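Local atomic coordinates of geranyltranstransferase (Marinomonas sp. MED121, PDB entry 4F62), a protein that probably acts as a polyprenyl transferase, joining isoprenoid diphosphate units into longer chains as farnesyl diphosphate synthases do. Residues Ser64-His78 with Leu184-Thr196. Sequence-based numbering, arbitrary orientation.
Sequences SSLTDASAAALESIH and LIKASVRMGALST
Leu74 is the main bump of this contact: its forked end drops as a knob into the hole formed by Leu184, Ala187, Ser188 and Met191. One prong, CD1, presses on the backbone of helix 184-194, 3.5 Å from Ser188 CA, while CD2 lies 3.6 Å from CD2 of Leu184 and also touches the methyl of Ala187. Ser188 OG turns back to Leu184 O, so the serine presents a compact wall with its hydroxyl engaged within its own helix. Met191 runs past Leu74 in the opposite direction; SD lies beside both Leu74 methyls, and the bend at chi3 (77°) turns CE against Ser70, 3.7 Å from its OG. The small Ser70 leaves room for the methionine methyl to lie against its CB and OG, and its hydroxyl is spent on Leu66 O. Beyond Leu74, Ile77 CG2 meets Leu184 CD1 at 3.8 Å. Helices 65-78 and 184-194, antiparallel at 164° with axes 8.8 Å apart at closest approach, belong to the all-helical bundle of the isoprenoid synthase fold; helix 48-60 closes on Leu74 and Ser188, and helix 134-148 on Ala187 and Met191. At the other end the backbones come closer, the CA atoms of Thr67 and Ser195 lying 5.1 Å apart. Here Ser195 is the bump, its CB tucked against the backbone between Leu66 and Thr67, and chi1 of 75° swings OG toward Thr67. Thr67 OG1 donates to Ser195 OG over a short 2.5 Å and accepts from Ser64 N; Ser195 OG in turn donates to Gly192 O. A valine in place of Thr67 would probably leave Ser64 N and Ser195 OG without this shared partner and break the polar link between 64-78 and 184-196. Beside it a water joins Leu66 N to Ser195 O.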
ATOM      1  N   SER A  64      14.340 -17.148  -5.908  1.00 43.84           N
ATOM      2  CA  SER A  64      15.307 -16.120  -5.550  1.00 50.75           C
ATOM      3  C   SER A  64      14.776 -15.275  -4.409  1.00 48.47           C
ATOM      4  O   SER A  64      13.637 -15.449  -3.994  1.00 40.62           O
ATOM      5  CB  SER A  64      15.568 -15.207  -6.751  1.00 50.82           C
ATOM      6  OG  SER A  64      16.194 -15.929  -7.789  1.00 60.31           O
ATOM      7  N   SER A  65      15.598 -14.348  -3.920  1.00 42.55           N
ATOM      8  CA  SER A  65      15.181 -13.489  -2.819  1.00 42.46           C
ATOM      9  C   SER A  65      13.934 -12.682  -3.187  1.00 42.65           C
ATOM     10  O   SER A  65      13.026 -12.530  -2.363  1.00 42.80           O
ATOM     11  CB  SER A  65      16.331 -12.583  -2.357  1.00 47.66           C
ATOM     12  OG  SER A  65      16.706 -11.679  -3.379  1.00 57.92           O
ATOM     13  N   LEU A  66      13.864 -12.195  -4.428  1.00 38.56           N
ATOM     14  CA  LEU A  66      12.664 -11.474  -4.867  1.00 40.20           C
ATOM     15  C   LEU A  66      11.464 -12.397  -5.081  1.00 41.61           C
ATOM     16  O   LEU A  66      10.330 -11.926  -5.158  1.00 35.02           O
ATOM     17  CB  LEU A  66      12.914 -10.605  -6.118  1.00 35.88           C
ATOM     18  CG  LEU A  66      13.826  -9.378  -5.915  1.00 48.58           C
ATOM     19  CD1 LEU A  66      14.038  -8.622  -7.223  1.00 43.79           C
ATOM     20  CD2 LEU A  66      13.244  -8.443  -4.869  1.00 47.09           C
ATOM     21  N   THR A  67      11.688 -13.703  -5.182  1.00 40.66           N
ATOM     22  CA  THR A  67      10.541 -14.616  -5.212  1.00 36.85           C
ATOM     23  C   THR A  67       9.926 -14.681  -3.818  1.00 38.39           C
ATOM     24  O   THR A  67       8.695 -14.680  -3.652  1.00 34.82           O
ATOM     25  CB  THR A  67      10.951 -16.049  -5.606  1.00 40.43           C
ATOM     26  OG1 THR A  67      11.842 -16.017  -6.728  1.00 36.20           O
ATOM     27  CG2 THR A  67       9.724 -16.860  -5.954  1.00 38.90           C
ATOM     28  N   ASP A  68      10.798 -14.778  -2.812  1.00 37.15           N
ATOM     29  CA  ASP A  68      10.368 -14.681  -1.414  1.00 37.78           C
ATOM     30  C   ASP A  68       9.634 -13.371  -1.146  1.00 38.98           C
ATOM     31  O   ASP A  68       8.550 -13.370  -0.553  1.00 36.73           O
ATOM     32  CB  ASP A  68      11.567 -14.792  -0.463  1.00 40.88           C
ATOM     33  CG  ASP A  68      12.038 -16.218  -0.288  1.00 42.68           C
ATOM     34  OD1 ASP A  68      11.186 -17.139  -0.287  1.00 40.26           O
ATOM     35  OD2 ASP A  68      13.261 -16.418  -0.164  1.00 40.88           O
ATOM     36  N   ALA A  69      10.220 -12.257  -1.585  1.00 32.77           N
ATOM     37  CA  ALA A  69       9.575 -10.955  -1.389  1.00 35.20           C
ATOM     38  C   ALA A  69       8.204 -10.891  -2.068  1.00 33.71           C
ATOM     39  O   ALA A  69       7.229 -10.368  -1.507  1.00 35.89           O
ATOM     40  CB  ALA A  69      10.484  -9.831  -1.890  1.00 34.00           C
ATOM     41  N   SER A  70       8.105 -11.444  -3.271  1.00 34.66           N
ATOM     42  CA  SER A  70       6.815 -11.443  -3.980  1.00 32.98           C
ATOM     43  C   SER A  70       5.773 -12.315  -3.301  1.00 35.21           C
ATOM     44  O   SER A  70       4.599 -11.913  -3.147  1.00 35.22           O
ATOM     45  CB  SER A  70       6.997 -11.927  -5.422  1.00 34.66           C
ATOM     46  OG  SER A  70       7.923 -11.104  -6.122  1.00 37.26           O
ATOM     47  N   ALA A  71       6.187 -13.527  -2.929  1.00 36.58           N
ATOM     48  CA  ALA A  71       5.253 -14.474  -2.348  1.00 36.59           C
ATOM     49  C   ALA A  71       4.724 -13.873  -1.065  1.00 37.46           C
ATOM     50  O   ALA A  71       3.524 -13.906  -0.806  1.00 34.83           O
ATOM     51  CB  ALA A  71       5.942 -15.812  -2.070  1.00 32.17           C
ATOM     52  N   ALA A  72       5.629 -13.291  -0.279  1.00 33.65           N
ATOM     53  CA  ALA A  72       5.261 -12.698   1.001  1.00 33.65           C
ATOM     54  C   ALA A  72       4.384 -11.464   0.807  1.00 33.98           C
ATOM     55  O   ALA A  72       3.421 -11.267   1.551  1.00 36.60           O
ATOM     56  CB  ALA A  72       6.517 -12.333   1.795  1.00 33.49           C
ATOM     57  N   ALA A  73       4.714 -10.638  -0.192  1.00 31.56           N
ATOM     58  CA  ALA A  73       3.936  -9.430  -0.477  1.00 30.21           C
ATOM     59  C   ALA A  73       2.527  -9.792  -0.908  1.00 31.98           C
ATOM     60  O   ALA A  73       1.549  -9.186  -0.453  1.00 35.52           O
ATOM     61  CB  ALA A  73       4.602  -8.571  -1.561  1.00 27.77           C
ATOM     62  N   LEU A  74       2.426 -10.772  -1.798  1.00 30.85           N
ATOM     63  CA  LEU A  74       1.117 -11.229  -2.274  1.00 32.32           C
ATOM     64  C   LEU A  74       0.288 -11.787  -1.118  1.00 36.69           C
ATOM     65  O   LEU A  74      -0.916 -11.536  -1.025  1.00 40.96           O
ATOM     66  CB  LEU A  74       1.293 -12.302  -3.356  1.00 35.57           C
ATOM     67  CG  LEU A  74       1.775 -11.734  -4.695  1.00 40.51           C
ATOM     68  CD1 LEU A  74       2.433 -12.821  -5.510  1.00 38.71           C
ATOM     69  CD2 LEU A  74       0.604 -11.147  -5.460  1.00 40.76           C
ATOM     70  N   GLU A  75       0.925 -12.542  -0.228  1.00 33.64           N
ATOM     71  CA  GLU A  75       0.189 -13.085   0.913  1.00 35.77           C
ATOM     72  C   GLU A  75      -0.279 -11.958   1.849  1.00 35.30           C
ATOM     73  O   GLU A  75      -1.363 -12.036   2.433  1.00 36.35           O
ATOM     74  CB  GLU A  75       1.030 -14.126   1.673  1.00 33.53           C
ATOM     75  CG  GLU A  75       0.260 -14.834   2.776  1.00 34.04           C
ATOM     76  CD  GLU A  75      -0.862 -15.747   2.241  1.00 42.32           C
ATOM     77  OE1 GLU A  75      -0.871 -16.059   1.029  1.00 40.40           O
ATOM     78  OE2 GLU A  75      -1.736 -16.174   3.040  1.00 44.22           O
ATOM     79  N   SER A  76       0.528 -10.903   1.968  1.00 35.52           N
ATOM     80  CA  SER A  76       0.164  -9.765   2.821  1.00 34.92           C
ATOM     81  C   SER A  76      -1.006  -8.989   2.255  1.00 29.91           C
ATOM     82  O   SER A  76      -1.899  -8.576   2.999  1.00 37.44           O
ATOM     83  CB  SER A  76       1.350  -8.815   3.063  1.00 32.09           C
ATOM     84  OG  SER A  76       2.340  -9.489   3.822  1.00 42.19           O
ATOM     85  N   ILE A  77      -0.993  -8.777   0.943  1.00 35.50           N
ATOM     86  CA  ILE A  77      -2.124  -8.152   0.275  1.00 33.52           C
ATOM     87  C   ILE A  77      -3.394  -8.991   0.493  1.00 41.95           C
ATOM     88  O   ILE A  77      -4.434  -8.467   0.907  1.00 36.63           O
ATOM     89  CB  ILE A  77      -1.864  -7.962  -1.233  1.00 30.52           C
ATOM     90  CG1 ILE A  77      -0.770  -6.905  -1.433  1.00 32.56           C
ATOM     91  CG2 ILE A  77      -3.143  -7.517  -1.939  1.00 34.20           C
ATOM     92  CD1 ILE A  77      -1.142  -5.516  -0.853  1.00 32.87           C
ATOM     93  N   HIS A  78      -3.289 -10.292   0.236  1.00 34.41           N
ATOM     94  CA  HIS A  78      -4.412 -11.205   0.392  1.00 36.33           C
ATOM     95  C   HIS A  78      -4.941 -11.144   1.827  1.00 40.27           C
ATOM     96  O   HIS A  78      -6.157 -11.022   2.053  1.00 36.22           O
ATOM     97  CB  HIS A  78      -3.976 -12.627   0.020  1.00 34.95           C
ATOM     98  CG  HIS A  78      -5.042 -13.660   0.216  1.00 39.16           C
ATOM     99  ND1 HIS A  78      -6.277 -13.583  -0.395  1.00 42.16           N
ATOM    100  CD2 HIS A  78      -5.056 -14.790   0.955  1.00 42.93           C
ATOM    101  CE1 HIS A  78      -7.008 -14.624  -0.036  1.00 43.27           C
ATOM    102  NE2 HIS A  78      -6.286 -15.378   0.783  1.00 42.13           N
ATOM    103  N   LEU A 184      -4.797 -11.133  -8.535  1.00 36.79           N
ATOM    104  CA  LEU A 184      -3.739 -11.523  -7.606  1.00 35.88           C
ATOM    105  C   LEU A 184      -3.200 -12.904  -7.938  1.00 39.85           C
ATOM    106  O   LEU A 184      -2.019 -13.190  -7.712  1.00 36.54           O
ATOM    107  CB  LEU A 184      -4.219 -11.502  -6.151  1.00 40.49           C
ATOM    108  CG  LEU A 184      -4.068 -10.253  -5.289  1.00 47.54           C
ATOM    109  CD1 LEU A 184      -4.345 -10.625  -3.836  1.00 45.01           C
ATOM    110  CD2 LEU A 184      -2.670  -9.617  -5.432  1.00 42.57           C
ATOM    111  N   ILE A 185      -4.071 -13.767  -8.456  1.00 34.57           N
ATOM    112  CA  ILE A 185      -3.635 -15.080  -8.907  1.00 38.02           C
ATOM    113  C   ILE A 185      -2.676 -14.903 -10.072  1.00 30.57           C
ATOM    114  O   ILE A 185      -1.653 -15.573 -10.158  1.00 35.13           O
ATOM    115  CB  ILE A 185      -4.835 -15.936  -9.391  1.00 38.61           C
ATOM    116  CG1 ILE A 185      -5.781 -16.232  -8.226  1.00 39.58           C
ATOM    117  CG2 ILE A 185      -4.351 -17.213 -10.051  1.00 36.38           C
ATOM    118  CD1 ILE A 185      -5.130 -16.965  -7.070  1.00 49.79           C
ATOM    119  N   LYS A 186      -3.022 -14.000 -10.985  1.00 32.46           N
ATOM    120  CA  LYS A 186      -2.148 -13.706 -12.123  1.00 35.27           C
ATOM    121  C   LYS A 186      -0.846 -13.021 -11.683  1.00 35.43           C
ATOM    122  O   LYS A 186       0.232 -13.293 -12.232  1.00 32.92           O
ATOM    123  CB  LYS A 186      -2.881 -12.838 -13.157  1.00 36.71           C
ATOM    124  CG  LYS A 186      -2.122 -12.671 -14.474  1.00 44.66           C
ATOM    125  CD  LYS A 186      -3.035 -12.140 -15.598  1.00 60.80           C
ATOM    126  CE  LYS A 186      -3.090 -10.620 -15.595  1.00 67.59           C
ATOM    127  NZ  LYS A 186      -2.825 -10.047 -16.953  1.00 71.91           N
ATOM    128  N   ALA A 187      -0.949 -12.123 -10.710  1.00 34.29           N
ATOM    129  CA  ALA A 187       0.243 -11.458 -10.168  1.00 36.33           C
ATOM    130  C   ALA A 187       1.190 -12.501  -9.582  1.00 36.31           C
ATOM    131  O   ALA A 187       2.412 -12.383  -9.695  1.00 35.04           O
ATOM    132  CB  ALA A 187      -0.141 -10.453  -9.110  1.00 29.80           C
ATOM    133  N   SER A 188       0.619 -13.528  -8.959  1.00 33.87           N
ATOM    134  CA  SER A 188       1.420 -14.604  -8.370  1.00 35.06           C
ATOM    135  C   SER A 188       2.316 -15.292  -9.400  1.00 36.95           C
ATOM    136  O   SER A 188       3.524 -15.420  -9.189  1.00 36.75           O
ATOM    137  CB  SER A 188       0.522 -15.639  -7.684  1.00 32.98           C
ATOM    138  OG  SER A 188      -0.157 -15.061  -6.583  1.00 38.74           O
ATOM    139  N   VAL A 189       1.733 -15.743 -10.510  1.00 36.35           N
ATOM    140  CA  VAL A 189       2.542 -16.428 -11.515  1.00 34.54           C
ATOM    141  C   VAL A 189       3.456 -15.443 -12.255  1.00 36.91           C
ATOM    142  O   VAL A 189       4.607 -15.774 -12.539  1.00 36.14           O
ATOM    143  CB  VAL A 189       1.698 -17.290 -12.517  1.00 39.10           C
ATOM    144  CG1 VAL A 189       0.710 -18.189 -11.764  1.00 40.07           C
ATOM    145  CG2 VAL A 189       0.967 -16.409 -13.506  1.00 38.69           C
ATOM    146  N   ARG A 190       2.960 -14.236 -12.547  1.00 32.99           N
ATOM    147  CA  ARG A 190       3.772 -13.246 -13.259  1.00 34.60           C
ATOM    148  C   ARG A 190       4.989 -12.821 -12.426  1.00 36.55           C
ATOM    149  O   ARG A 190       6.140 -12.811 -12.905  1.00 35.54           O
ATOM    150  CB  ARG A 190       2.929 -12.019 -13.677  1.00 34.44           C
ATOM    151  CG  ARG A 190       1.899 -12.291 -14.781  1.00 32.80           C
ATOM    152  CD  ARG A 190       1.094 -11.016 -15.121  1.00 36.15           C
ATOM    153  NE  ARG A 190       1.972  -9.922 -15.551  1.00 39.41           N
ATOM    154  CZ  ARG A 190       2.457  -9.796 -16.784  1.00 43.93           C
ATOM    155  NH1 ARG A 190       2.145 -10.691 -17.719  1.00 35.89           N
ATOM    156  NH2 ARG A 190       3.253  -8.780 -17.086  1.00 42.06           N
ATOM    157  N   MET A 191       4.742 -12.474 -11.169  1.00 36.63           N
ATOM    158  CA  MET A 191       5.827 -12.037 -10.295  1.00 35.26           C
ATOM    159  C   MET A 191       6.815 -13.152  -9.981  1.00 33.89           C
ATOM    160  O   MET A 191       8.011 -12.910  -9.915  1.00 37.70           O
ATOM    161  CB  MET A 191       5.285 -11.428  -9.003  1.00 33.78           C
ATOM    162  CG  MET A 191       4.488 -10.132  -9.234  1.00 32.14           C
ATOM    163  SD  MET A 191       3.633  -9.628  -7.729  1.00 37.96           S
ATOM    164  CE  MET A 191       4.991  -8.922  -6.785  1.00 34.64           C
ATOM    165  N   GLY A 192       6.306 -14.365  -9.781  1.00 38.05           N
ATOM    166  CA  GLY A 192       7.163 -15.510  -9.558  1.00 33.79           C
ATOM    167  C   GLY A 192       8.172 -15.672 -10.675  1.00 34.76           C
ATOM    168  O   GLY A 192       9.381 -15.741 -10.426  1.00 37.33           O
ATOM    169  N   ALA A 193       7.670 -15.720 -11.907  1.00 39.05           N
ATOM    170  CA  ALA A 193       8.512 -15.873 -13.098  1.00 36.98           C
ATOM    171  C   ALA A 193       9.483 -14.697 -13.271  1.00 36.83           C
ATOM    172  O   ALA A 193      10.692 -14.884 -13.484  1.00 40.62           O
ATOM    173  CB  ALA A 193       7.623 -16.024 -14.324  1.00 34.11           C
ATOM    174  N   LEU A 194       8.962 -13.479 -13.174  1.00 39.52           N
ATOM    175  CA  LEU A 194       9.819 -12.285 -13.246  1.00 38.29           C
ATOM    176  C   LEU A 194      10.919 -12.289 -12.182  1.00 39.11           C
ATOM    177  O   LEU A 194      12.054 -11.904 -12.455  1.00 41.87           O
ATOM    178  CB  LEU A 194       8.978 -11.005 -13.120  1.00 40.83           C
ATOM    179  CG  LEU A 194       8.054 -10.635 -14.289  1.00 37.32           C
ATOM    180  CD1 LEU A 194       6.974  -9.666 -13.815  1.00 36.59           C
ATOM    181  CD2 LEU A 194       8.864  -9.996 -15.427  1.00 40.71           C
ATOM    182  N   SER A 195      10.596 -12.754 -10.976  1.00 35.36           N
ATOM    183  CA  SER A 195      11.544 -12.666  -9.861  1.00 36.94           C
ATOM    184  C   SER A 195      12.804 -13.477 -10.122  1.00 37.67           C
ATOM    185  O   SER A 195      13.811 -13.280  -9.444  1.00 37.33           O
ATOM    186  CB  SER A 195      10.907 -13.131  -8.548  1.00 39.31           C
ATOM    187  OG  SER A 195      10.795 -14.547  -8.506  1.00 39.75           O
ATOM    188  N   THR A 196      12.754 -14.372 -11.111  1.00 38.94           N
ATOM    189  CA  THR A 196      13.933 -15.175 -11.487  1.00 43.06           C
ATOM    190  C   THR A 196      14.972 -14.381 -12.269  1.00 47.21           C
ATOM    191  O   THR A 196      16.136 -14.785 -12.348  1.00 47.09           O
ATOM    192  CB  THR A 196      13.566 -16.370 -12.378  1.00 40.42           C
ATOM    193  OG1 THR A 196      13.143 -15.873 -13.653  1.00 40.01           O
ATOM    194  CG2 THR A 196      12.447 -17.194 -11.755  1.00 40.49           C
TER
HETATM  195  O   HOH W   1      15.505 -12.115  -7.051  1.00 57.45           O